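Local structure of group II chitinase (Ostrinia furnacalis, 6JAY) at residues V195-Y200 and F225-T230. The protein probably hydrolyses internal glycosidic bonds of chitin, the chain studied being one glycosyl hydrolase family 18 catalytic domain of a much longer chitin-binding protein. Numbering follows the deposited sequence.
With NAG (2-acetamido-2-deoxy-beta-D-glucopyranose), chain B; JUK (2-amino-1-[(furan-2-yl)methyl]-5-oxo-3-({[(2S)-oxolan-2-yl]methyl}carbamoyl)-5H-dipyrido[1,2-a:2',3'-d]pyrimidin-1-ium), chain C.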
loop_
_atom_site.group_PDB
_atom_site.type_symbol
_atom_site.label_atom_id
_atom_site.label_comp_id
_atom_site.label_asym_id
_atom_site.label_seq_id
_atom_site.Cartn_x
_atom_site.Cartn_y
_atom_site.Cartn_z
ATOM N N VAL A 195 5.503 -5.156 0.433
ATOM C CA VAL A 195 5.182 -5.293 1.844
ATOM C C VAL A 195 4.522 -4.007 2.319
ATOM O O VAL A 195 5.103 -2.922 2.204
ATOM C CB VAL A 195 6.431 -5.612 2.670
ATOM C CG1 VAL A 195 6.016 -5.864 4.108
ATOM C CG2 VAL A 195 7.161 -6.827 2.096
ATOM N N MET A 196 3.314 -4.131 2.869
ATOM C CA MET A 196 2.536 -2.966 3.283
ATOM C C MET A 196 2.966 -2.537 4.685
ATOM O O MET A 196 2.250 -2.710 5.671
ATOM C CB MET A 196 1.051 -3.264 3.187
ATOM C CG MET A 196 0.625 -3.393 1.740
ATOM S SD MET A 196 -1.137 -3.631 1.525
ATOM C CE MET A 196 -1.264 -5.258 2.150
ATOM N N THR A 197 4.168 -1.955 4.739
ATOM C CA THR A 197 4.798 -1.498 5.984
ATOM C C THR A 197 4.181 -0.181 6.467
ATOM O O THR A 197 4.846 0.842 6.632
ATOM C CB THR A 197 6.308 -1.394 5.801
ATOM O OG1 THR A 197 6.607 -0.945 4.469
ATOM C CG2 THR A 197 6.973 -2.757 6.010
ATOM N N TYR A 198 2.874 -0.236 6.692
ATOM C CA TYR A 198 2.116 0.895 7.206
ATOM C C TYR A 198 0.833 0.345 7.802
ATOM O O TYR A 198 0.573 -0.863 7.757
ATOM C CB TYR A 198 1.852 1.953 6.124
ATOM C CG TYR A 198 1.393 1.398 4.783
ATOM C CD1 TYR A 198 0.125 0.854 4.628
ATOM C CD2 TYR A 198 2.232 1.433 3.671
ATOM C CE1 TYR A 198 -0.294 0.356 3.399
ATOM C CE2 TYR A 198 1.821 0.936 2.440
ATOM C CZ TYR A 198 0.558 0.402 2.320
ATOM O OH TYR A 198 0.138 -0.082 1.103
ATOM N N ASP A 199 0.032 1.243 8.369
ATOM C CA ASP A 199 -1.142 0.864 9.151
ATOM C C ASP A 199 -0.774 -0.046 10.323
ATOM O O ASP A 199 -1.555 -0.912 10.722
ATOM C CB ASP A 199 -2.256 0.259 8.291
ATOM C CG ASP A 199 -2.851 1.259 7.322
ATOM O OD1 ASP A 199 -2.639 2.479 7.515
ATOM O OD2 ASP A 199 -3.529 0.828 6.358
ATOM N N TYR A 200 0.421 0.145 10.891
ATOM C CA TYR A 200 0.750 -0.572 12.117
ATOM C C TYR A 200 -0.125 -0.106 13.263
ATOM O O TYR A 200 -0.357 -0.861 14.219
ATOM C CB TYR A 200 2.203 -0.325 12.498
ATOM C CG TYR A 200 3.216 -1.030 11.640
ATOM C CD1 TYR A 200 3.562 -2.357 11.885
ATOM C CD2 TYR A 200 3.833 -0.368 10.582
ATOM C CE1 TYR A 200 4.495 -2.997 11.115
ATOM C CE2 TYR A 200 4.777 -1.003 9.808
ATOM C CZ TYR A 200 5.107 -2.320 10.081
ATOM O OH TYR A 200 6.039 -2.938 9.294
ATOM N N PHE A 225 6.080 -4.458 15.586
ATOM C CA PHE A 225 5.257 -3.491 14.850
ATOM C C PHE A 225 6.104 -2.319 14.346
ATOM O O PHE A 225 5.888 -1.157 14.683
ATOM C CB PHE A 225 4.086 -3.007 15.704
ATOM C CG PHE A 225 2.889 -3.928 15.696
ATOM C CD1 PHE A 225 3.024 -5.270 15.990
ATOM C CD2 PHE A 225 1.623 -3.445 15.397
ATOM C CE1 PHE A 225 1.923 -6.113 15.998
ATOM C CE2 PHE A 225 0.520 -4.290 15.394
ATOM C CZ PHE A 225 0.675 -5.625 15.698
ATOM N N ASN A 226 7.091 -2.643 13.516
ATOM C CA ASN A 226 7.893 -1.619 12.861
ATOM C C ASN A 226 8.432 -2.198 11.564
ATOM O O ASN A 226 8.561 -3.415 11.426
ATOM C CB ASN A 226 9.024 -1.105 13.764
ATOM C CG ASN A 226 9.906 -2.215 14.255
ATOM O OD1 ASN A 226 10.856 -2.592 13.575
ATOM N ND2 ASN A 226 9.604 -2.751 15.447
ATOM N N ALA A 227 8.711 -1.310 10.600
ATOM C CA ALA A 227 9.130 -1.747 9.268
ATOM C C ALA A 227 10.427 -2.541 9.302
ATOM O O ALA A 227 10.597 -3.482 8.521
ATOM C CB ALA A 227 9.298 -0.539 8.337
ATOM N N ASN A 228 11.359 -2.175 10.186
ATOM C CA ASN A 228 12.629 -2.885 10.254
ATOM C C ASN A 228 12.423 -4.356 10.600
ATOM O O ASN A 228 12.999 -5.245 9.955
ATOM C CB ASN A 228 13.538 -2.208 11.276
ATOM C CG ASN A 228 14.860 -2.914 11.415
ATOM O OD1 ASN A 228 15.537 -3.176 10.430
ATOM N ND2 ASN A 228 15.232 -3.230 12.641
ATOM N N TYR A 229 11.617 -4.637 11.628
ATOM C CA TYR A 229 11.321 -6.028 11.956
ATOM C C TYR A 229 10.630 -6.723 10.788
ATOM O O TYR A 229 11.007 -7.834 10.395
ATOM C CB TYR A 229 10.451 -6.119 13.213
ATOM C CG TYR A 229 10.155 -7.556 13.577
ATOM C CD1 TYR A 229 9.111 -8.246 12.977
ATOM C CD2 TYR A 229 10.949 -8.233 14.490
ATOM C CE1 TYR A 229 8.858 -9.566 13.281
ATOM C CE2 TYR A 229 10.700 -9.562 14.799
ATOM C CZ TYR A 229 9.651 -10.215 14.192
ATOM O OH TYR A 229 9.391 -11.529 14.499
ATOM N N THR A 230 9.604 -6.078 10.235
ATOM C CA THR A 230 8.791 -6.689 9.185
ATOM C C THR A 230 9.637 -7.096 7.983
ATOM O O THR A 230 9.494 -8.203 7.454
ATOM C CB THR A 230 7.718 -5.685 8.763
ATOM O OG1 THR A 230 6.757 -5.528 9.813
ATOM C CG2 THR A 230 7.023 -6.155 7.508
HETATM C C1 NAG B . 16.468 -3.930 12.861
HETATM C C2 NAG B . 17.165 -3.455 14.140
HETATM C C3 NAG B . 18.389 -4.320 14.436
HETATM C C4 NAG B . 18.011 -5.795 14.445
HETATM C C5 NAG B . 17.318 -6.155 13.136
HETATM C C6 NAG B . 16.842 -7.588 13.084
HETATM C C7 NAG B . 17.290 -1.150 14.983
HETATM C C8 NAG B . 16.574 -1.655 16.198
HETATM N N2 NAG B . 17.546 -2.056 14.034
HETATM O O3 NAG B . 18.928 -3.948 15.699
HETATM O O4 NAG B . 19.173 -6.600 14.608
HETATM O O5 NAG B . 16.162 -5.322 12.964
HETATM O O6 NAG B . 15.543 -7.740 13.643
HETATM O O7 NAG B . 17.626 0.024 14.868
HETATM C C1 JUK C . -8.995 3.720 2.252
HETATM C C10 JUK C . -11.163 -0.551 9.193
HETATM C C11 JUK C . -8.495 0.671 4.904
HETATM C C12 JUK C . -7.492 -0.577 6.882
HETATM C C13 JUK C . -8.662 0.072 6.363
HETATM C C14 JUK C . -9.841 0.035 7.159
HETATM C C15 JUK C . -6.396 -1.822 8.765
HETATM C C16 JUK C . -7.543 -1.181 8.179
HETATM C C17 JUK C . -8.734 -1.156 8.917
HETATM C C18 JUK C . -5.360 -2.999 10.533
HETATM C C19 JUK C . -7.592 -2.363 10.674
HETATM C C2 JUK C . -9.219 4.880 1.153
HETATM C C20 JUK C . -7.691 -2.970 12.000
HETATM C C21 JUK C . -6.554 -3.600 12.562
HETATM C C22 JUK C . -5.381 -3.612 11.824
HETATM C C3 JUK C . -9.784 5.914 1.799
HETATM C C4 JUK C . -9.765 4.062 3.273
HETATM C C5 JUK C . -9.584 3.229 4.596
HETATM C C6 JUK C . -10.922 0.651 11.447
HETATM C C7 JUK C . -11.500 1.898 11.969
HETATM C C8 JUK C . -12.283 2.416 10.956
HETATM C C9 JUK C . -11.423 0.584 10.179
HETATM N N1 JUK C . -8.905 1.989 4.205
HETATM N N2 JUK C . -11.006 0.638 6.662
HETATM N N3 JUK C . -9.867 -0.536 8.395
HETATM N N4 JUK C . -8.741 -1.744 10.141
HETATM N N5 JUK C . -6.478 -2.399 10.020
HETATM O O1 JUK C . -5.186 -1.862 8.051
HETATM O O2 JUK C . -9.603 5.604 3.295
HETATM O O3 JUK C . -12.226 1.621 9.933
HETATM O O4 JUK C . -7.910 -0.102 4.161
#
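Thr230 OG1 takes a hydrogen bond of 2.7 Å from Tyr200 OH, and is itself hydrogen-bonded to Pro172 O, so two groups grip this buried hydroxyl. OG1 lies at the edge of the Tyr200 ring, in its plane, as expected for a partner of the phenol oxygen. One ring face meets backbone instead: Asn226 CA sits 4.0 Å above the plane, offset toward the rim, and Tyr200 CD1 approaches Phe225 C to 3.5 Å. The Phe225 ring turns an edge to the Tyr200 carbonyl, its CD2 3.5 Å from Tyr200 O. In the TIM barrel of family 18, 195-200 runs from the last residue of strand 192-195 into the following loop; 225-230 leads into helix 227-236, which packs outside that strand, and forms its first turn. Asn226 N-caps this helix, its OD1 accepting from Tyr229 N at 2.9 Å with the donor 38° out of the carbonyl plane. With Thr230 CG2 anti to the backbone N (chi1 -70° for OG1), the methyl turns from the phenol to apolar neighbours, 3.6 Å from Val195 CG1 and 3.7 Å from Thr197 CG2. Thr197 OG1 is hydrogen-bonded to Gly247 O, leaving its methyl for Ala227 CB. Asn228, on the same helix, carries N-linked NAG, whereas Asp199 OD2 lies 3.6 Å from O1 of the bound JUK.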